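Local coordinates for protein sulfhydryl oxidase 1 (PDB 3LLK) that uses a bound flavin (FAD) to catalyse the oxidation of thiols to disulfides, most probably handing the electrons to molecular oxygen as other sulfhydryl oxidases do, at residues 10-14 / 248-252; 15-21 / 103-108; 25-29 / 83-87; 49-53 / 66-70; 186-190 / 242-247. All blocks are in the same frame, centred on the assembly; numbering follows the deposited sequence.

Interactions 2, 3 and 4 lie within the first part of the chain; interaction 1 joins the start of that part to the chain's C-terminal end beside the FAD, and interaction 5 packs two helices there. Interactions 1 and 5 share helix 239-249, their centres about 13 Å apart: Phe250 belongs to the FAD pocket, and the Leu246 side chain lies about 4 Å from the cofactor. Interaction 2 touches interaction 1 through Asp10 N and Tyr15 OH, 2.9 Å apart, and brings the disulfide-bonded Cys108 to about 5 Å from the FAD. Farther off, interactions 3 and 4 join helices 16-30, 39-55, 60-75 and 83-92 and touch through Phe86 and Val69; interaction 3 lies about 32 Å from interaction 5, centre to centre.

Interaction 1: residues 10-14 / 248-252; sequences DRSKI and AHFSP. With FAD (flavin-adenine dinucleotide), chain D.
The CD1 methyl of Ile14 reaches the His249 ring 3.3 Å from NE2 and also packs on Phe250 CD1. On the same imidazole CE1 lies 3.4 Å from Ser12 O, and a water bridges the two residues, donating to Ser12 O and lying 2.6 Å from His249 ND1 in the plane of the ring. With its CG anti to the backbone N (chi1 -175°), His249 swings its ring back over Phe250, where CD2 sits 3.5 Å above the middle of the phenyl face. Phe250, at the centre of an inverse gamma turn just after helix 239-249, in turn presents its CZ edge to the adenine of FAD, 3.5 Å from N3A, an apolar rim beside the purine. Farther out, an Asx turn shapes the opposing loop: Asp10 OD1 accepts from both Ser12 N and Ser12 OG, each arriving from the same face of the carboxylate. Asn254 ND2 hydrogen-bonds to Ser12 O and to His249 O, joining the two segments from outside.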
# COMPACT_ATOMS: atom_id res chain seq x y z
N ASP A 10 -0.60 -14.36 -12.07
CA ASP A 10 0.84 -14.26 -12.30
C ASP A 10 1.56 -13.54 -11.14
O ASP A 10 1.51 -12.31 -11.05
CB ASP A 10 1.10 -13.52 -13.61
CG ASP A 10 2.54 -13.65 -14.07
OD1 ASP A 10 3.43 -13.90 -13.23
OD2 ASP A 10 2.78 -13.48 -15.28
N ARG A 11 2.24 -14.31 -10.29
CA ARG A 11 2.97 -13.77 -9.15
C ARG A 11 3.99 -12.69 -9.49
O ARG A 11 4.45 -11.97 -8.61
CB ARG A 11 3.71 -14.88 -8.39
CG ARG A 11 2.94 -15.52 -7.24
CD ARG A 11 1.97 -16.58 -7.71
NE ARG A 11 1.64 -17.51 -6.63
CZ ARG A 11 0.83 -18.56 -6.75
NH1 ARG A 11 0.26 -18.82 -7.92
NH2 ARG A 11 0.61 -19.35 -5.71
N SER A 12 4.36 -12.57 -10.76
CA SER A 12 5.34 -11.57 -11.16
C SER A 12 4.70 -10.28 -11.64
O SER A 12 5.39 -9.31 -11.94
CB SER A 12 6.24 -12.11 -12.27
OG SER A 12 5.53 -12.16 -13.50
N LYS A 13 3.37 -10.26 -11.71
CA LYS A 13 2.67 -9.07 -12.19
C LYS A 13 1.91 -8.35 -11.09
O LYS A 13 1.83 -8.80 -9.95
CB LYS A 13 1.69 -9.46 -13.30
CG LYS A 13 2.32 -10.17 -14.50
CD LYS A 13 3.38 -9.32 -15.18
CE LYS A 13 4.11 -10.12 -16.25
NZ LYS A 13 5.34 -9.43 -16.76
N ILE A 14 1.36 -7.20 -11.46
CA ILE A 14 0.56 -6.38 -10.57
C ILE A 14 -0.75 -6.26 -11.32
O ILE A 14 -0.74 -5.99 -12.52
CB ILE A 14 1.16 -4.97 -10.39
CG1 ILE A 14 2.59 -5.06 -9.85
CG2 ILE A 14 0.28 -4.13 -9.49
CD1 ILE A 14 2.74 -5.92 -8.63
N ALA A 248 11.50 -2.36 -11.03
CA ALA A 248 10.93 -3.02 -12.21
C ALA A 248 9.58 -3.66 -11.89
O ALA A 248 8.64 -3.55 -12.66
CB ALA A 248 11.90 -4.09 -12.72
N HIS A 249 9.50 -4.32 -10.74
CA HIS A 249 8.28 -5.01 -10.33
C HIS A 249 7.11 -4.07 -10.06
O HIS A 249 6.00 -4.25 -10.59
CB HIS A 249 8.56 -5.87 -9.09
CG HIS A 249 7.39 -6.70 -8.66
ND1 HIS A 249 7.11 -7.92 -9.22
CD2 HIS A 249 6.41 -6.46 -7.76
CE1 HIS A 249 6.00 -8.40 -8.69
NE2 HIS A 249 5.55 -7.53 -7.80
N PHE A 250 7.34 -3.05 -9.24
CA PHE A 250 6.30 -2.09 -8.93
C PHE A 250 6.33 -0.90 -9.88
O PHE A 250 6.54 0.24 -9.46
CB PHE A 250 6.46 -1.61 -7.48
CG PHE A 250 6.28 -2.70 -6.46
CD1 PHE A 250 5.02 -3.24 -6.21
CD2 PHE A 250 7.37 -3.19 -5.75
CE1 PHE A 250 4.85 -4.25 -5.25
CE2 PHE A 250 7.21 -4.19 -4.79
CZ PHE A 250 5.94 -4.72 -4.55
N SER A 251 6.13 -1.17 -11.17
CA SER A 251 6.14 -0.13 -12.20
C SER A 251 4.88 -0.22 -13.06
O SER A 251 4.30 -1.29 -13.22
CB SER A 251 7.38 -0.27 -13.09
OG SER A 251 7.27 -1.42 -13.91
N PRO A 252 4.45 0.92 -13.63
CA PRO A 252 3.25 0.95 -14.47
C PRO A 252 3.25 -0.08 -15.59
O PRO A 252 2.20 -0.63 -15.93
CB PRO A 252 3.23 2.39 -14.99
CG PRO A 252 3.86 3.15 -13.86
CD PRO A 252 5.02 2.27 -13.46
PA FAD D . 1.20 -10.09 1.65
O1A FAD D . -0.07 -9.34 1.86
O2A FAD D . 2.25 -10.22 2.70
O5B FAD D . 1.92 -9.60 0.35
C5B FAD D . 1.30 -8.94 -0.76
C4B FAD D . 2.17 -9.38 -1.91
O4B FAD D . 3.22 -8.38 -1.98
C3B FAD D . 2.70 -10.79 -2.23
O3B FAD D . 1.78 -11.69 -2.85
C2B FAD D . 3.91 -10.44 -2.97
O2B FAD D . 3.74 -10.28 -4.35
C1B FAD D . 4.39 -9.10 -2.40
N9A FAD D . 5.36 -9.09 -1.34
C8A FAD D . 5.68 -10.02 -0.32
N7A FAD D . 6.66 -9.69 0.46
C5A FAD D . 7.04 -8.46 -0.06
C6A FAD D . 8.09 -7.61 0.34
N6A FAD D . 8.95 -7.90 1.33
N1A FAD D . 8.32 -6.43 -0.35
C2A FAD D . 7.60 -6.07 -1.45
N3A FAD D . 6.56 -6.91 -1.85
C4A FAD D . 6.32 -8.11 -1.10
N1 FAD D . -1.12 -9.90 9.80
C2 FAD D . -1.04 -10.63 10.97
O2 FAD D . -1.66 -11.71 11.00
N3 FAD D . -0.22 -9.99 11.89
C4 FAD D . 0.48 -8.77 11.76
O4 FAD D . 1.15 -8.30 12.73
C4X FAD D . 0.32 -8.12 10.55
N5 FAD D . 0.89 -6.82 10.34
C5X FAD D . 0.68 -6.04 9.18
C6 FAD D . 1.20 -4.73 9.15
C7 FAD D . 1.01 -3.96 7.97
C7M FAD D . 1.60 -2.55 8.01
C8 FAD D . 0.31 -4.49 6.84
C8M FAD D . 0.04 -3.85 5.49
C9 FAD D . -0.22 -5.78 6.92
C9A FAD D . -0.12 -6.60 8.07
N10 FAD D . -0.58 -7.99 8.38
C10 FAD D . -0.50 -8.71 9.54
C1' FAD D . -1.09 -8.72 7.26
C2' FAD D . -0.13 -9.53 6.44
O2' FAD D . 1.14 -8.85 6.30
C3' FAD D . -0.56 -9.96 5.07
O3' FAD D . -0.95 -8.83 4.31
C4' FAD D . -1.57 -11.09 4.90
O4' FAD D . -1.30 -12.17 5.85
C5' FAD D . -1.79 -11.62 3.55
O5' FAD D . -0.57 -12.24 3.15
P FAD D . -0.21 -12.62 1.69
O1P FAD D . 0.47 -13.91 1.84
O2P FAD D . -1.38 -12.63 0.77
O3P FAD D . 0.84 -11.55 1.10
O HOH W 1 8.23 -9.02 -11.35

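Interaction 2: residues 15-21 / 103-108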
# COMPACT_ATOMS: atom_id res chain seq x y z
N TYR A 15 -1.88 -6.47 -10.65
CA TYR A 15 -3.17 -6.35 -11.30
C TYR A 15 -3.83 -5.05 -10.90
O TYR A 15 -3.97 -4.75 -9.71
CB TYR A 15 -4.06 -7.55 -10.93
CG TYR A 15 -3.57 -8.83 -11.56
CD1 TYR A 15 -3.92 -9.16 -12.87
CD2 TYR A 15 -2.68 -9.66 -10.88
CE1 TYR A 15 -3.40 -10.30 -13.49
CE2 TYR A 15 -2.15 -10.79 -11.49
CZ TYR A 15 -2.52 -11.10 -12.79
OH TYR A 15 -1.98 -12.22 -13.39
N MET A 16 -4.24 -4.27 -11.89
CA MET A 16 -4.87 -2.99 -11.60
C MET A 16 -6.09 -3.19 -10.70
O MET A 16 -6.43 -2.32 -9.90
CB MET A 16 -5.28 -2.29 -12.90
CG MET A 16 -5.70 -0.83 -12.70
SD MET A 16 -4.35 0.26 -12.10
CE MET A 16 -3.66 0.81 -13.64
N ALA A 17 -6.75 -4.35 -10.84
CA ALA A 17 -7.93 -4.65 -10.04
C ALA A 17 -7.61 -4.66 -8.55
O ALA A 17 -8.41 -4.19 -7.74
CB ALA A 17 -8.52 -6.02 -10.46
N ASP A 18 -6.45 -5.20 -8.17
CA ASP A 18 -6.07 -5.23 -6.76
C ASP A 18 -5.85 -3.80 -6.27
O ASP A 18 -6.27 -3.44 -5.17
CB ASP A 18 -4.79 -6.05 -6.53
CG ASP A 18 -4.97 -7.54 -6.83
OD1 ASP A 18 -5.86 -8.19 -6.21
OD2 ASP A 18 -4.20 -8.06 -7.66
N LEU A 19 -5.20 -2.97 -7.08
CA LEU A 19 -4.92 -1.59 -6.68
C LEU A 19 -6.19 -0.75 -6.54
O LEU A 19 -6.35 -0.03 -5.55
CB LEU A 19 -3.95 -0.93 -7.67
CG LEU A 19 -2.55 -1.57 -7.75
CD1 LEU A 19 -1.76 -0.98 -8.93
CD2 LEU A 19 -1.80 -1.33 -6.44
N GLU A 20 -7.09 -0.82 -7.52
CA GLU A 20 -8.33 -0.05 -7.46
C GLU A 20 -9.25 -0.55 -6.33
O GLU A 20 -9.97 0.24 -5.72
CB GLU A 20 -9.06 -0.10 -8.80
CG GLU A 20 -8.23 0.43 -9.96
CD GLU A 20 -9.02 0.61 -11.25
OE1 GLU A 20 -9.98 -0.16 -11.49
OE2 GLU A 20 -8.67 1.51 -12.03
N SER A 21 -9.22 -1.85 -6.06
CA SER A 21 -10.03 -2.41 -4.99
C SER A 21 -9.51 -1.89 -3.65
O SER A 21 -10.28 -1.61 -2.74
CB SER A 21 -10.00 -3.94 -5.00
OG SER A 21 -10.74 -4.46 -6.10
N VAL A 103 -15.31 -5.31 -4.10
CA VAL A 103 -13.90 -5.59 -4.30
C VAL A 103 -13.68 -6.77 -5.24
O VAL A 103 -14.51 -7.66 -5.34
CB VAL A 103 -13.20 -5.89 -2.96
CG1 VAL A 103 -13.31 -4.69 -2.04
CG2 VAL A 103 -13.83 -7.12 -2.32
N ASN A 104 -12.55 -6.75 -5.94
CA ASN A 104 -12.21 -7.81 -6.87
C ASN A 104 -10.71 -8.04 -6.78
O ASN A 104 -9.92 -7.28 -7.33
CB ASN A 104 -12.61 -7.42 -8.30
CG ASN A 104 -12.19 -8.46 -9.32
OD1 ASN A 104 -12.29 -9.66 -9.07
ND2 ASN A 104 -11.74 -8.01 -10.49
N TRP A 105 -10.33 -9.09 -6.06
CA TRP A 105 -8.92 -9.43 -5.87
C TRP A 105 -8.49 -10.38 -6.97
O TRP A 105 -9.25 -11.27 -7.36
CB TRP A 105 -8.72 -10.12 -4.52
CG TRP A 105 -9.31 -9.36 -3.36
CD1 TRP A 105 -10.22 -9.83 -2.45
CD2 TRP A 105 -9.04 -8.01 -3.00
NE1 TRP A 105 -10.54 -8.84 -1.55
CE2 TRP A 105 -9.84 -7.71 -1.87
CE3 TRP A 105 -8.21 -7.01 -3.53
CZ2 TRP A 105 -9.82 -6.46 -1.25
CZ3 TRP A 105 -8.20 -5.76 -2.91
CH2 TRP A 105 -9.00 -5.50 -1.78
N ILE A 106 -7.29 -10.18 -7.49
CA ILE A 106 -6.78 -11.09 -8.51
C ILE A 106 -5.46 -11.63 -7.99
O ILE A 106 -5.33 -12.82 -7.70
CB ILE A 106 -6.60 -10.40 -9.88
CG1 ILE A 106 -7.95 -9.90 -10.39
CG2 ILE A 106 -6.02 -11.40 -10.88
CD1 ILE A 106 -7.90 -9.32 -11.81
N GLY A 107 -4.47 -10.75 -7.84
CA GLY A 107 -3.18 -11.18 -7.34
C GLY A 107 -3.21 -11.28 -5.82
O GLY A 107 -2.28 -11.78 -5.20
N CYS A 108 -4.31 -10.81 -5.23
CA CYS A 108 -4.47 -10.84 -3.78
C CYS A 108 -5.63 -11.73 -3.33
O CYS A 108 -6.12 -11.64 -2.20
CB CYS A 108 -4.67 -9.42 -3.27
SG CYS A 108 -3.12 -8.47 -3.07
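The loop 103-108 runs back along the first turns of helix 16-30, with the CA atoms closest at Ser21 and Val103 and at Asp18 and Trp105. The motif is a carboxylate gripping consecutive backbone amides. Asp18 OD1 accepts from Ile106 N at 2.8 Å, on its syn side but 32° out of the carboxylate plane, and more weakly from Cys108 N; OD2 takes Gly107 N at 2.7 Å on its syn lone pair. An aspartate suits this place, being short enough to stay beside the helix while offering two oxygens to a turn of peptide N-H groups. Gly107, without a side chain, lies close to both Asp18 OD2 and the Tyr15 ring. The turn leads to Cys108, whose disulfide with Cys120 ties the loop to helix 118-134. On the Tyr15 side, Ile106 lays CG2 squarely over the ring, 3.5 Å from the centroid in a CH-pi contact, and sends CD1 to Ala17 CB, whose small size leaves room for it. Tyr15 OH itself bonds to Asp10 N. At the other end Ser21 CB rests against the Trp105 indole, and Ser21 OG receives Asn104 N at 2.9 Å with an N-H...O angle of 165°.

Interaction 3: residues 25-29 / 83-87; sequences YILRI and YSFFK
Tyr83 OH donates to Leu27 O at 2.7 Å, in the carbonyl plane and on a lone pair, with a C=O...O angle of 138°. Leu27 O meets the phenol at its edge, and the long tyrosine is what spans the wide gap between the two helices. The same hydroxyl accepts from a water that in turn accepts from Arg28 NH1, making a second, solvent-mediated link. In segment 25-29 the helix widens to a pi-type turn over residues 26-29, which include the carbonyl used here.

Apolar packing lies alongside. Leu27 CD2 meets the rim of the Phe86 ring, near its plane, 3.8 Å from CZ, the two side chains crossing at about a right angle. This pair belongs to the packing of helices 16-30, 60-75 and 83-92: Phe65 of helix 60-75 also touches Leu27, and Val69, Trp72 and Leu73 of that helix touch Phe86.

The charged groups gather on the outer side. A bend at chi2 (-69°) brings Arg28 back toward helix 83-92, where NH1 lies edge-on to Lys87 CG at 3.6 Å. Arg28 NH1 and Lys87 NZ are 5.0 Å apart, but Asp91 forms a salt bridge with each residue and probably offsets their like charges, while Glu95 pairs with Arg28 NE.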
# COMPACT_ATOMS: atom_id res chain seq x y z
N TYR A 25 -11.76 0.04 -0.95
CA TYR A 25 -11.87 -0.43 0.42
C TYR A 25 -11.42 0.63 1.41
O TYR A 25 -12.02 0.81 2.47
CB TYR A 25 -11.03 -1.69 0.58
CG TYR A 25 -11.40 -2.52 1.77
CD1 TYR A 25 -12.33 -3.56 1.66
CD2 TYR A 25 -10.82 -2.28 3.02
CE1 TYR A 25 -12.67 -4.33 2.76
CE2 TYR A 25 -11.17 -3.06 4.13
CZ TYR A 25 -12.09 -4.07 3.99
OH TYR A 25 -12.43 -4.84 5.07
N ILE A 26 -10.36 1.34 1.07
CA ILE A 26 -9.85 2.39 1.93
C ILE A 26 -10.88 3.49 2.15
O ILE A 26 -11.24 3.81 3.29
CB ILE A 26 -8.55 3.03 1.33
CG1 ILE A 26 -7.38 2.06 1.50
CG2 ILE A 26 -8.26 4.36 1.98
CD1 ILE A 26 -6.14 2.40 0.67
N LEU A 27 -11.38 4.06 1.05
CA LEU A 27 -12.33 5.15 1.11
C LEU A 27 -13.73 4.82 1.64
O LEU A 27 -14.31 5.62 2.36
CB LEU A 27 -12.46 5.79 -0.28
CG LEU A 27 -11.18 6.38 -0.89
CD1 LEU A 27 -11.39 6.63 -2.38
CD2 LEU A 27 -10.79 7.68 -0.19
N ARG A 28 -14.25 3.65 1.29
CA ARG A 28 -15.59 3.24 1.70
C ARG A 28 -15.65 2.43 3.00
O ARG A 28 -16.66 2.49 3.72
CB ARG A 28 -16.27 2.43 0.59
CG ARG A 28 -16.43 3.15 -0.74
CD ARG A 28 -17.43 4.27 -0.62
NE ARG A 28 -17.85 4.80 -1.92
CZ ARG A 28 -18.74 5.77 -2.07
NH1 ARG A 28 -19.32 6.32 -1.00
NH2 ARG A 28 -19.08 6.18 -3.28
N ILE A 29 -14.60 1.67 3.30
CA ILE A 29 -14.61 0.86 4.50
C ILE A 29 -13.73 1.39 5.63
O ILE A 29 -14.24 1.83 6.66
CB ILE A 29 -14.18 -0.60 4.20
CG1 ILE A 29 -15.09 -1.19 3.12
CG2 ILE A 29 -14.26 -1.44 5.46
CD1 ILE A 29 -16.54 -1.30 3.52
N TYR A 83 -17.99 11.74 8.38
CA TYR A 83 -17.79 10.78 7.31
C TYR A 83 -18.93 10.86 6.30
O TYR A 83 -18.71 10.73 5.09
CB TYR A 83 -17.70 9.35 7.85
CG TYR A 83 -17.42 8.39 6.73
CD1 TYR A 83 -16.18 8.37 6.10
CD2 TYR A 83 -18.43 7.56 6.24
CE1 TYR A 83 -15.95 7.56 4.99
CE2 TYR A 83 -18.22 6.75 5.13
CZ TYR A 83 -16.97 6.76 4.50
OH TYR A 83 -16.77 5.99 3.38
N SER A 84 -20.15 11.08 6.79
CA SER A 84 -21.30 11.16 5.89
C SER A 84 -21.07 12.25 4.83
O SER A 84 -21.47 12.10 3.68
CB SER A 84 -22.59 11.44 6.68
OG SER A 84 -22.48 12.57 7.52
N PHE A 85 -20.41 13.32 5.24
CA PHE A 85 -20.10 14.43 4.35
C PHE A 85 -19.04 14.00 3.32
O PHE A 85 -19.08 14.41 2.16
CB PHE A 85 -19.59 15.61 5.18
CG PHE A 85 -19.49 16.90 4.41
CD1 PHE A 85 -20.54 17.33 3.60
CD2 PHE A 85 -18.36 17.70 4.51
CE1 PHE A 85 -20.47 18.55 2.91
CE2 PHE A 85 -18.27 18.91 3.83
CZ PHE A 85 -19.32 19.34 3.03
N PHE A 86 -18.09 13.18 3.76
CA PHE A 86 -17.04 12.67 2.88
C PHE A 86 -17.66 11.66 1.89
O PHE A 86 -17.27 11.60 0.73
CB PHE A 86 -15.95 11.99 3.71
CG PHE A 86 -14.77 11.49 2.91
CD1 PHE A 86 -13.92 12.38 2.27
CD2 PHE A 86 -14.46 10.13 2.85
CE1 PHE A 86 -12.78 11.94 1.59
CE2 PHE A 86 -13.33 9.67 2.18
CZ PHE A 86 -12.48 10.58 1.54
N LYS A 87 -18.62 10.87 2.37
CA LYS A 87 -19.29 9.88 1.52
C LYS A 87 -20.04 10.57 0.38
O LYS A 87 -20.09 10.06 -0.75
CB LYS A 87 -20.30 9.06 2.33
CG LYS A 87 -21.20 8.16 1.48
CD LYS A 87 -22.13 7.32 2.35
CE LYS A 87 -23.08 6.51 1.50
NZ LYS A 87 -23.94 7.41 0.68
O HOH W 2 -19.05 5.75 1.77

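Interaction 4: residues 49-53 / 66-70; sequences VAVLA and LHSVN
Asn70 lays its carboxamide against the backbone of Ala50, ND2 lying 3.5 Å from Ala50 CA. Helices 39-55 and 60-75, consecutive in the chain, form an antiparallel helical hairpin, their segment axes 8.7 Å apart at 151°. The Asn70 side chain extends straight across the gap because its CG stands anti to the backbone N (chi1 -169°), and there it runs alongside Val49, the two side chains pointing opposite ways. Asparagine suits the place because its short, flat carboxamide fits between Val49, Ala50 and Ala53. Val49 keeps CG1 in the same kind of position, which carries that methyl to 3.7 Å from Asn70 CA and on toward Val69 CG1. Small residues let the backbones close in: Ala50 leaves room for the carboxamide, and Ala53 brings its CA to 4.0 Å from Leu66 CB. Leu66 sends CD1 toward Leu52 O, while CD2 faces Leu52 CB more loosely. Leu23 of helix 16-30 touches both leucines, extending this apolar layer. On the carboxamide's other end, OD1 lies 3.7 Å from Ala53 CB.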
# COMPACT_ATOMS: atom_id res chain seq x y z
N VAL A 49 -4.07 10.97 0.89
CA VAL A 49 -4.80 11.23 -0.35
C VAL A 49 -3.93 12.09 -1.27
O VAL A 49 -3.95 11.91 -2.48
CB VAL A 49 -6.16 11.94 -0.08
CG1 VAL A 49 -6.78 12.41 -1.37
CG2 VAL A 49 -7.11 10.98 0.61
N ALA A 50 -3.17 13.02 -0.68
CA ALA A 50 -2.27 13.87 -1.47
C ALA A 50 -1.25 12.95 -2.14
O ALA A 50 -0.92 13.13 -3.31
CB ALA A 50 -1.54 14.87 -0.56
N VAL A 51 -0.76 11.96 -1.40
CA VAL A 51 0.20 11.00 -1.94
C VAL A 51 -0.42 10.18 -3.07
O VAL A 51 0.20 9.96 -4.11
CB VAL A 51 0.74 10.07 -0.82
CG1 VAL A 51 1.49 8.89 -1.43
CG2 VAL A 51 1.68 10.85 0.10
N LEU A 52 -1.67 9.73 -2.87
CA LEU A 52 -2.34 8.96 -3.91
C LEU A 52 -2.54 9.79 -5.18
O LEU A 52 -2.23 9.34 -6.29
CB LEU A 52 -3.70 8.46 -3.41
CG LEU A 52 -3.64 7.48 -2.24
CD1 LEU A 52 -5.06 7.23 -1.73
CD2 LEU A 52 -2.97 6.18 -2.68
N ALA A 53 -3.06 11.00 -5.01
CA ALA A 53 -3.31 11.87 -6.16
C ALA A 53 -2.05 12.05 -7.01
O ALA A 53 -2.13 12.15 -8.23
CB ALA A 53 -3.81 13.23 -5.68
N LEU A 66 -9.00 10.90 -8.04
CA LEU A 66 -8.15 11.15 -6.88
C LEU A 66 -7.81 12.63 -6.74
O LEU A 66 -7.78 13.17 -5.62
CB LEU A 66 -6.87 10.31 -6.96
CG LEU A 66 -7.11 8.80 -6.86
CD1 LEU A 66 -5.84 8.04 -7.23
CD2 LEU A 66 -7.57 8.46 -5.43
N HIS A 67 -7.56 13.30 -7.86
CA HIS A 67 -7.24 14.73 -7.82
C HIS A 67 -8.47 15.51 -7.33
O HIS A 67 -8.34 16.48 -6.57
CB HIS A 67 -6.83 15.22 -9.22
CG HIS A 67 -6.65 16.71 -9.31
ND1 HIS A 67 -5.51 17.35 -8.89
CD2 HIS A 67 -7.50 17.68 -9.74
CE1 HIS A 67 -5.66 18.65 -9.04
NE2 HIS A 67 -6.85 18.88 -9.56
N SER A 68 -9.65 15.08 -7.76
CA SER A 68 -10.89 15.76 -7.36
C SER A 68 -11.16 15.58 -5.86
O SER A 68 -11.60 16.51 -5.19
CB SER A 68 -12.08 15.24 -8.18
OG SER A 68 -13.28 15.91 -7.84
N VAL A 69 -10.87 14.39 -5.34
CA VAL A 69 -11.08 14.14 -3.91
C VAL A 69 -10.02 14.90 -3.12
O VAL A 69 -10.32 15.52 -2.10
CB VAL A 69 -10.97 12.64 -3.57
CG1 VAL A 69 -11.06 12.44 -2.07
CG2 VAL A 69 -12.11 11.87 -4.26
N ASN A 70 -8.79 14.88 -3.61
CA ASN A 70 -7.68 15.57 -2.97
C ASN A 70 -8.02 17.05 -2.81
O ASN A 70 -7.87 17.63 -1.73
CB ASN A 70 -6.40 15.42 -3.79
CG ASN A 70 -5.17 15.89 -3.05
OD1 ASN A 70 -4.20 16.35 -3.66
ND2 ASN A 70 -5.18 15.76 -1.73

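Interaction 5: residues 186-190 / 242-247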
# COMPACT_ATOMS: atom_id res chain seq x y z
N ASN A 186 14.99 5.99 -2.39
CA ASN A 186 15.44 4.61 -2.58
C ASN A 186 15.51 3.87 -1.25
O ASN A 186 15.12 2.70 -1.16
CB ASN A 186 16.81 4.56 -3.25
CG ASN A 186 16.75 4.88 -4.73
OD1 ASN A 186 15.70 4.72 -5.37
ND2 ASN A 186 17.86 5.31 -5.29
N ALA A 187 16.01 4.55 -0.23
CA ALA A 187 16.10 3.96 1.10
C ALA A 187 14.70 3.62 1.60
O ALA A 187 14.49 2.60 2.25
CB ALA A 187 16.78 4.93 2.07
N ALA A 188 13.74 4.50 1.31
CA ALA A 188 12.36 4.29 1.74
C ALA A 188 11.80 3.04 1.08
O ALA A 188 11.08 2.27 1.70
CB ALA A 188 11.50 5.50 1.39
N VAL A 189 12.15 2.84 -0.19
CA VAL A 189 11.70 1.66 -0.91
C VAL A 189 12.23 0.40 -0.23
O VAL A 189 11.48 -0.56 0.01
CB VAL A 189 12.19 1.66 -2.38
CG1 VAL A 189 12.06 0.26 -2.98
CG2 VAL A 189 11.37 2.66 -3.19
N LEU A 190 13.52 0.40 0.08
CA LEU A 190 14.16 -0.73 0.72
C LEU A 190 13.69 -0.92 2.15
O LEU A 190 13.61 -2.04 2.64
CB LEU A 190 15.68 -0.56 0.71
CG LEU A 190 16.37 -0.64 -0.66
CD1 LEU A 190 17.84 -0.26 -0.52
CD2 LEU A 190 16.22 -2.04 -1.23
N THR A 242 18.31 -6.01 -5.71
CA THR A 242 16.97 -5.99 -5.11
C THR A 242 16.27 -4.66 -5.40
O THR A 242 15.10 -4.63 -5.78
CB THR A 242 17.07 -6.23 -3.58
OG1 THR A 242 17.63 -7.53 -3.35
CG2 THR A 242 15.68 -6.16 -2.92
N LEU A 243 16.99 -3.55 -5.25
CA LEU A 243 16.41 -2.24 -5.52
C LEU A 243 15.92 -2.16 -6.97
O LEU A 243 14.82 -1.69 -7.24
CB LEU A 243 17.42 -1.12 -5.25
CG LEU A 243 16.92 0.31 -5.50
CD1 LEU A 243 15.72 0.60 -4.58
CD2 LEU A 243 18.05 1.31 -5.25
N ASN A 244 16.75 -2.63 -7.90
CA ASN A 244 16.39 -2.62 -9.31
C ASN A 244 15.18 -3.50 -9.56
O ASN A 244 14.26 -3.12 -10.29
CB ASN A 244 17.55 -3.09 -10.18
CG ASN A 244 18.70 -2.10 -10.21
OD1 ASN A 244 18.50 -0.90 -10.41
ND2 ASN A 244 19.92 -2.60 -10.02
N PHE A 245 15.16 -4.69 -8.97
CA PHE A 245 14.02 -5.57 -9.17
C PHE A 245 12.76 -4.87 -8.66
O PHE A 245 11.72 -4.88 -9.32
CB PHE A 245 14.18 -6.90 -8.44
CG PHE A 245 12.92 -7.72 -8.40
CD1 PHE A 245 12.50 -8.43 -9.53
CD2 PHE A 245 12.12 -7.74 -7.26
CE1 PHE A 245 11.30 -9.14 -9.52
CE2 PHE A 245 10.92 -8.44 -7.24
CZ PHE A 245 10.51 -9.14 -8.38
N LEU A 246 12.86 -4.25 -7.49
CA LEU A 246 11.69 -3.56 -6.93
C LEU A 246 11.18 -2.47 -7.89
O LEU A 246 9.98 -2.37 -8.15
CB LEU A 246 12.05 -2.97 -5.56
CG LEU A 246 12.31 -3.99 -4.43
CD1 LEU A 246 12.97 -3.30 -3.26
CD2 LEU A 246 11.01 -4.65 -3.98
N LYS A 247 12.09 -1.67 -8.43
CA LYS A 247 11.71 -0.61 -9.36
C LYS A 247 11.06 -1.18 -10.62
O LYS A 247 10.16 -0.56 -11.19
CB LYS A 247 12.93 0.24 -9.73
CG LYS A 247 13.43 1.13 -8.59
CD LYS A 247 14.73 1.86 -8.98
CE LYS A 247 15.28 2.72 -7.86
NZ LYS A 247 14.66 4.08 -7.83
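Val189 CG1 packs against Leu246 CD1 at 3.7 Å in the close-fitting part of this contact, where helices 185-203 and 239-249 pack almost perpendicularly, at 88° between the axes of their segments. Branched aliphatic side chains suit such a crossing, since their methyls fill the space between axes 10.4 Å apart. Leu243 CD1 rests 4.0 Å from Val189 CG1 and also lies against Leu190 CG, and Leu246 CD1 meets Leu190 CD2. Leu190 CD2 meets Thr242 CG2 more loosely, at 4.5 Å. The buried side leads to the cofactor: Leu246 approaches the FAD and also touches Trp193, while Thr130 and Ala134 of helix 118-134 pack on Val189. Toward the partly exposed border the contact turns polar, with fewer apolar contacts. Here Leu243 CD2 touches Asn186 CG at 3.8 Å. Lys247 runs out extended before bending at its last torsion (chi4 -85°), which turns the ammonium group onto the amide oxygen. There Lys247 NZ donates to Asn186 OD1 at 2.7 Å, tilted 18° from the carbonyl plane.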